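Phospholipase C-beta (PLC-beta) (Sepia officinalis, PDB 3QR0) is a multidomain phospholipase C-beta that joins PH, EF-hand-like, TIM-barrel-type X/Y and C2 regions in one chain and binds a calcium ion. Local coordinates at residues I198-G203 with F215-K220. Sequence-based numbering, arbitrary orientation.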
loop_
_atom_site.group_PDB
_atom_site.type_symbol
_atom_site.label_atom_id
_atom_site.label_comp_id
_atom_site.label_asym_id
_atom_site.label_seq_id
_atom_site.Cartn_x
_atom_site.Cartn_y
_atom_site.Cartn_z
ATOM N N ILE A 198 11.586 -31.921 -18.352
ATOM C CA ILE A 198 11.784 -32.305 -16.949
ATOM C C ILE A 198 11.561 -33.802 -16.709
ATOM O O ILE A 198 12.082 -34.360 -15.739
ATOM C CB ILE A 198 10.846 -31.483 -16.018
ATOM C CG1 ILE A 198 11.267 -30.012 -16.009
ATOM C CG2 ILE A 198 10.845 -32.034 -14.595
ATOM C CD1 ILE A 198 12.692 -29.785 -15.566
ATOM N N GLY A 199 10.797 -34.442 -17.591
ATOM C CA GLY A 199 10.473 -35.862 -17.462
ATOM C C GLY A 199 9.088 -36.119 -16.891
ATOM O O GLY A 199 8.795 -37.235 -16.456
ATOM N N TRP A 200 8.237 -35.092 -16.892
ATOM C CA TRP A 200 6.845 -35.225 -16.462
ATOM C C TRP A 200 5.928 -35.399 -17.666
ATOM O O TRP A 200 6.265 -34.956 -18.766
ATOM C CB TRP A 200 6.381 -33.981 -15.699
ATOM C CG TRP A 200 6.865 -33.861 -14.287
ATOM C CD1 TRP A 200 7.348 -34.856 -13.484
ATOM C CD2 TRP A 200 6.856 -32.673 -13.490
ATOM N NE1 TRP A 200 7.663 -34.354 -12.247
ATOM C CE2 TRP A 200 7.368 -33.015 -12.223
ATOM C CE3 TRP A 200 6.474 -31.347 -13.731
ATOM C CZ2 TRP A 200 7.510 -32.079 -11.196
ATOM C CZ3 TRP A 200 6.616 -30.416 -12.712
ATOM C CH2 TRP A 200 7.131 -30.788 -11.459
ATOM N N PRO A 201 4.757 -36.035 -17.459
ATOM C CA PRO A 201 3.710 -36.076 -18.478
ATOM C C PRO A 201 3.310 -34.675 -18.931
ATOM O O PRO A 201 3.108 -33.795 -18.093
ATOM C CB PRO A 201 2.543 -36.753 -17.753
ATOM C CG PRO A 201 3.180 -37.600 -16.727
ATOM C CD PRO A 201 4.415 -36.870 -16.291
ATOM N N SER A 202 3.205 -34.477 -20.241
ATOM C CA SER A 202 2.940 -33.156 -20.806
ATOM C C SER A 202 1.730 -33.106 -21.739
ATOM O O SER A 202 1.468 -32.069 -22.351
ATOM C CB SER A 202 4.177 -32.668 -21.557
ATOM O OG SER A 202 4.504 -33.553 -22.612
ATOM N N GLY A 203 0.991 -34.210 -21.845
ATOM C CA GLY A 203 -0.182 -34.270 -22.711
ATOM C C GLY A 203 -1.328 -33.426 -22.183
ATOM O O GLY A 203 -1.438 -33.197 -20.977
ATOM N N PHE A 215 8.602 -29.643 -4.896
ATOM C CA PHE A 215 8.905 -28.243 -5.210
ATOM C C PHE A 215 10.235 -28.052 -5.950
ATOM O O PHE A 215 10.324 -27.223 -6.857
ATOM C CB PHE A 215 8.884 -27.358 -3.958
ATOM C CG PHE A 215 9.149 -25.910 -4.254
ATOM C CD1 PHE A 215 8.209 -25.148 -4.936
ATOM C CD2 PHE A 215 10.351 -25.315 -3.889
ATOM C CE1 PHE A 215 8.454 -23.811 -5.236
ATOM C CE2 PHE A 215 10.602 -23.979 -4.184
ATOM C CZ PHE A 215 9.649 -23.227 -4.858
ATOM N N ASP A 216 11.267 -28.802 -5.574
ATOM C CA ASP A 216 12.577 -28.618 -6.208
ATOM C C ASP A 216 12.551 -29.003 -7.685
ATOM O O ASP A 216 13.203 -28.360 -8.506
ATOM C CB ASP A 216 13.675 -29.368 -5.447
ATOM C CG ASP A 216 14.037 -28.689 -4.133
ATOM O OD1 ASP A 216 13.651 -27.519 -3.931
ATOM O OD2 ASP A 216 14.715 -29.325 -3.295
ATOM N N THR A 217 11.777 -30.029 -8.023
ATOM C CA THR A 217 11.539 -30.375 -9.424
ATOM C C THR A 217 10.649 -29.322 -10.090
ATOM O O THR A 217 10.821 -29.017 -11.274
ATOM C CB THR A 217 10.898 -31.763 -9.556
ATOM O OG1 THR A 217 11.674 -32.710 -8.812
ATOM C CG2 THR A 217 10.833 -32.191 -11.013
ATOM N N PHE A 218 9.704 -28.765 -9.335
ATOM C CA PHE A 218 8.903 -27.639 -9.829
ATOM C C PHE A 218 9.786 -26.424 -10.153
ATOM O O PHE A 218 9.504 -25.696 -11.104
ATOM C CB PHE A 218 7.796 -27.256 -8.832
ATOM C CG PHE A 218 6.737 -26.345 -9.413
ATOM C CD1 PHE A 218 5.990 -26.739 -10.518
ATOM C CD2 PHE A 218 6.480 -25.104 -8.849
ATOM C CE1 PHE A 218 5.008 -25.904 -11.057
ATOM C CE2 PHE A 218 5.495 -24.263 -9.380
ATOM C CZ PHE A 218 4.763 -24.663 -10.484
ATOM N N PHE A 219 10.852 -26.207 -9.381
ATOM C CA PHE A 219 11.813 -25.150 -9.718
ATOM C C PHE A 219 12.596 -25.493 -10.987
ATOM O O PHE A 219 12.882 -24.614 -11.794
ATOM C CB PHE A 219 12.785 -24.855 -8.572
ATOM C CG PHE A 219 13.677 -23.672 -8.844
ATOM C CD1 PHE A 219 13.168 -22.381 -8.793
ATOM C CD2 PHE A 219 15.014 -23.853 -9.189
ATOM C CE1 PHE A 219 13.981 -21.278 -9.057
ATOM C CE2 PHE A 219 15.838 -22.750 -9.459
ATOM C CZ PHE A 219 15.316 -21.466 -9.393
ATOM N N LYS A 220 12.932 -26.768 -11.166
ATOM C CA LYS A 220 13.574 -27.225 -12.404
ATOM C C LYS A 220 12.649 -26.974 -13.616
ATOM O O LYS A 220 13.115 -26.721 -14.723
ATOM C CB LYS A 220 13.960 -28.711 -12.300
ATOM C CG LYS A 220 15.140 -29.115 -13.180
ATOM C CD LYS A 220 15.490 -30.602 -13.036
ATOM C CE LYS A 220 16.389 -31.064 -14.181
ATOM N NZ LYS A 220 16.722 -32.521 -14.114
#
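Thr217 touches both Trp200 and Ile198 with its methyl CG2, which lies 3.3 Å from Trp200 CZ2 and, in a roughly perpendicular direction, 3.6 Å from Ile198 CG2. The methyl meets the indole obliquely, on the benzo side of the ring. That placement follows from chi1 of -51°, which sets CG2 anti to the backbone N and leaves OG1 beside it, where OG1 hydrogen-bonds OD1 of Asp214, just ahead of helix 215-225. Ile198 splits its branches between two partners: CG2 serves Thr217 and also lies 4.2 Å above the centre of the Trp200 ring, while CD1 reaches the next helical turn. There CD1 approaches Lys220 O at 3.2 Å and packs 3.5 Å from Lys220 CG, alongside the aliphatic part of an extended lysine chain. Trp200 CH2 lies 3.9 Å from Phe218 N and meets the edge of the Phe218 ring, near its plane, at CD1 (4.3 Å). With no hydrogen bond between the two segments, this contact is held by apolar packing.

Further out, Phe213 stacks on Trp200, whose NE1 makes a weak hydrogen bond to Ala212 O; Trp155 stacks on Phe218 and donates NE1 to its carbonyl O. Gly199, with phi of 101°, ends helix 185-198 in a Schellman motif, just before Trp200. The contact packs the end of helix 185-198 and the loop after it against the start of helix 215-225, with strand 207-209 in the connection, a helix-loop-helix pairing consistent with the EF-hand-like region of a phospholipase C-beta.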